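D-mandelate dehydrogenase (Rhodotorula graminis, PDB 2W2K) probably interconverts D-mandelate and its 2-oxo acid, using a nicotinamide cofactor. Local coordinates at residues B[12-17]-B[57-62]. Residues are numbered along the deposited sequence; the frame is centred on the assembly and turned at random.
Sequences PARHLD and KLAVEN
R14 reaches across from one loop to two polar side chains of another, E61 and N62, and illustrates how a long cationic group can join two loops with individually modest bonds. Its chain runs extended from CG to NE (chi3 -170°), which carries the guanidinium to the 57-62 loop. E61 OE2 comes to the guanidinium edge, near its plane, with the two planes 17° apart, and R14 NH1 forms a long, weak salt bridge to E61 OE2 at 3.4 Å. The N62 amide stands almost perpendicular instead, with ND2 over one guanidinium face, and R14 NH2 makes a weak, bent bond of 3.3 Å to N62 OD1. D11 is the stronger partner of NH2, so the charge is probably balanced mainly there.

A water over the guanidinium centre extends the link, donating to P12 O at 2.9 Å and accepting from N62 ND2 at 3.0 Å. With an alanine at N62, R14 NH2 would probably lose its OD1 acceptor and the water its ND2 donor, leaving the guanidinium to D11 and the weak E61 bond. Next to these polar groups L58 CD1 packs on the P12-A13 backbone, 3.4 Å from A13 N, and meets A13 CB at 4.1 Å.

The E61 side chain lies about 10 Å from G307, an NAD(+)-binding residue. Both loops follow adjacent parallel strands, 5-8 and 54-57, of the five-stranded alpha/beta domain, probably the substrate-binding one as in relatives; W20 of helix 17-26 touches P12, A13 and L58, while helix 310-330 packs against A13 and L58 through E317 and T320.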
ATOM      1  N   PRO B  12       3.012  33.243  -3.635  1.00 12.00           N
ATOM      2  CA  PRO B  12       4.444  33.185  -3.240  1.00 10.57           C
ATOM      3  C   PRO B  12       4.773  31.870  -2.516  1.00 11.72           C
ATOM      4  O   PRO B  12       3.904  30.985  -2.409  1.00 11.03           O
ATOM      5  CB  PRO B  12       4.594  34.383  -2.289  1.00 12.28           C
ATOM      6  CG  PRO B  12       3.201  34.500  -1.652  1.00 15.47           C
ATOM      7  CD  PRO B  12       2.247  34.197  -2.799  1.00 15.03           C
ATOM      8  N   ALA B  13       6.000  31.746  -2.004  1.00 11.43           N
ATOM      9  CA  ALA B  13       6.470  30.480  -1.397  1.00  9.75           C
ATOM     10  C   ALA B  13       5.692  30.091  -0.124  1.00 12.91           C
ATOM     11  O   ALA B  13       5.227  30.962   0.605  1.00 12.81           O
ATOM     12  CB  ALA B  13       8.014  30.547  -1.113  1.00 12.21           C
ATOM     13  N   ARG B  14       5.534  28.787   0.118  1.00 10.05           N
ATOM     14  CA  ARG B  14       4.844  28.276   1.323  1.00 13.95           C
ATOM     15  C   ARG B  14       5.723  27.434   2.268  1.00 13.95           C
ATOM     16  O   ARG B  14       5.324  27.164   3.407  1.00 13.97           O
ATOM     17  CB  ARG B  14       3.614  27.428   0.926  1.00 15.76           C
ATOM     18  CG  ARG B  14       2.476  28.186   0.261  1.00 19.54           C
ATOM     19  CD  ARG B  14       1.505  27.217  -0.453  1.00 22.10           C
ATOM     20  NE  ARG B  14       0.538  27.925  -1.302  1.00 28.33           N
ATOM     21  CZ  ARG B  14       0.057  27.462  -2.454  1.00 33.50           C
ATOM     22  NH1 ARG B  14       0.441  26.279  -2.926  1.00 41.75           N
ATOM     23  NH2 ARG B  14      -0.802  28.191  -3.148  1.00 39.79           N
ATOM     24  N   HIS B  15       6.889  26.994   1.802  1.00  8.97           N
ATOM     25  CA  HIS B  15       7.675  25.985   2.531  1.00  9.58           C
ATOM     26  C   HIS B  15       9.073  26.475   2.915  1.00 13.48           C
ATOM     27  O   HIS B  15       9.495  26.313   4.071  1.00 16.23           O
ATOM     28  CB  HIS B  15       7.723  24.645   1.755  1.00  9.85           C
ATOM     29  CG  HIS B  15       6.357  24.075   1.478  1.00 12.23           C
ATOM     30  ND1 HIS B  15       5.723  24.202   0.259  1.00 14.04           N
ATOM     31  CD2 HIS B  15       5.488  23.423   2.285  1.00 13.73           C
ATOM     32  CE1 HIS B  15       4.525  23.648   0.324  1.00  8.51           C
ATOM     33  NE2 HIS B  15       4.364  23.154   1.539  1.00 14.57           N
ATOM     34  N   LEU B  16       9.781  27.085   1.962  1.00 10.89           N
ATOM     35  CA  LEU B  16      11.185  27.459   2.146  1.00 11.45           C
ATOM     36  C   LEU B  16      11.330  28.959   2.423  1.00 14.48           C
ATOM     37  O   LEU B  16      11.772  29.720   1.557  1.00 10.59           O
ATOM     38  CB  LEU B  16      12.015  27.064   0.917  1.00 12.10           C
ATOM     39  CG  LEU B  16      12.086  25.557   0.583  1.00 12.16           C
ATOM     40  CD1 LEU B  16      13.101  25.323  -0.537  1.00 13.24           C
ATOM     41  CD2 LEU B  16      12.441  24.715   1.802  1.00 12.35           C
ATOM     42  N   ASP B  17      10.964  29.370   3.631  1.00 12.93           N
ATOM     43  CA  ASP B  17      10.888  30.808   3.964  1.00 15.68           C
ATOM     44  C   ASP B  17      12.246  31.538   3.847  1.00 12.37           C
ATOM     45  O   ASP B  17      12.304  32.627   3.263  1.00 11.52           O
ATOM     46  CB  ASP B  17      10.275  31.018   5.365  1.00 14.94           C
ATOM     47  CG  ASP B  17       8.841  30.467   5.482  1.00 27.88           C
ATOM     48  OD1 ASP B  17       7.988  30.738   4.603  1.00 25.62           O
ATOM     49  OD2 ASP B  17       8.561  29.757   6.470  1.00 35.76           O
ATOM     50  N   LYS B  57       7.133  29.887 -11.182  1.00  7.07           N
ATOM     51  CA  LYS B  57       5.817  29.252 -10.917  1.00  6.47           C
ATOM     52  C   LYS B  57       6.075  28.158  -9.858  1.00  7.23           C
ATOM     53  O   LYS B  57       6.618  27.068 -10.177  1.00  7.31           O
ATOM     54  CB  LYS B  57       5.262  28.671 -12.247  1.00  4.95           C
ATOM     55  CG  LYS B  57       3.762  28.144 -12.221  1.00  5.41           C
ATOM     56  CD  LYS B  57       3.473  27.377 -13.536  1.00  5.44           C
ATOM     57  CE  LYS B  57       2.020  26.856 -13.695  1.00  9.24           C
ATOM     58  NZ  LYS B  57       1.606  25.788 -12.709  1.00  7.29           N
ATOM     59  N   LEU B  58       5.722  28.457  -8.597  1.00  5.61           N
ATOM     60  CA  LEU B  58       6.172  27.668  -7.424  1.00  8.69           C
ATOM     61  C   LEU B  58       5.397  26.367  -7.128  1.00  6.79           C
ATOM     62  O   LEU B  58       5.852  25.536  -6.314  1.00  7.44           O
ATOM     63  CB  LEU B  58       6.199  28.560  -6.162  1.00 10.32           C
ATOM     64  CG  LEU B  58       7.202  29.737  -6.199  1.00  9.99           C
ATOM     65  CD1 LEU B  58       6.899  30.765  -5.087  1.00  8.61           C
ATOM     66  CD2 LEU B  58       8.608  29.251  -6.044  1.00  7.85           C
ATOM     67  N   ALA B  59       4.234  26.198  -7.760  1.00  8.06           N
ATOM     68  CA  ALA B  59       3.393  25.019  -7.537  1.00  6.60           C
ATOM     69  C   ALA B  59       2.602  24.671  -8.803  1.00  7.51           C
ATOM     70  O   ALA B  59       2.286  25.542  -9.610  1.00  7.89           O
ATOM     71  CB  ALA B  59       2.409  25.241  -6.349  1.00  7.88           C
ATOM     72  N   VAL B  60       2.242  23.398  -8.931  1.00  7.91           N
ATOM     73  CA  VAL B  60       1.527  22.914 -10.129  1.00  8.44           C
ATOM     74  C   VAL B  60       0.165  23.604 -10.256  1.00  7.28           C
ATOM     75  O   VAL B  60      -0.266  23.992 -11.370  1.00 11.12           O
ATOM     76  CB  VAL B  60       1.385  21.356 -10.100  1.00  7.82           C
ATOM     77  CG1 VAL B  60       0.361  20.874 -11.139  1.00 11.43           C
ATOM     78  CG2 VAL B  60       2.740  20.687 -10.355  1.00  7.22           C
ATOM     79  N   GLU B  61      -0.498  23.785  -9.109  1.00 11.11           N
ATOM     80  CA  GLU B  61      -1.817  24.438  -9.059  1.00 13.09           C
ATOM     81  C   GLU B  61      -1.809  25.987  -9.101  1.00 15.27           C
ATOM     82  O   GLU B  61      -2.880  26.602  -9.066  1.00 15.03           O
ATOM     83  CB  GLU B  61      -2.623  23.954  -7.826  1.00 17.44           C
ATOM     84  CG  GLU B  61      -2.079  24.402  -6.459  1.00 19.32           C
ATOM     85  CD  GLU B  61      -1.002  23.474  -5.874  1.00 19.38           C
ATOM     86  OE1 GLU B  61      -0.473  22.585  -6.576  1.00 16.19           O
ATOM     87  OE2 GLU B  61      -0.684  23.642  -4.684  1.00 24.91           O
ATOM     88  N   ASN B  62      -0.623  26.608  -9.135  1.00 10.91           N
ATOM     89  CA  ASN B  62      -0.511  28.077  -9.118  1.00  8.81           C
ATOM     90  C   ASN B  62      -0.473  28.621 -10.536  1.00 11.15           C
ATOM     91  O   ASN B  62       0.200  28.046 -11.401  1.00 10.71           O
ATOM     92  CB  ASN B  62       0.777  28.567  -8.417  1.00 11.60           C
ATOM     93  CG  ASN B  62       0.804  28.331  -6.890  1.00 13.54           C
ATOM     94  OD1 ASN B  62      -0.095  27.734  -6.288  1.00  9.58           O
ATOM     95  ND2 ASN B  62       1.910  28.766  -6.274  1.00 10.41           N
TER
HETATM   96  O   HOH W   1       2.871  28.438  -3.471  1.00 12.55           O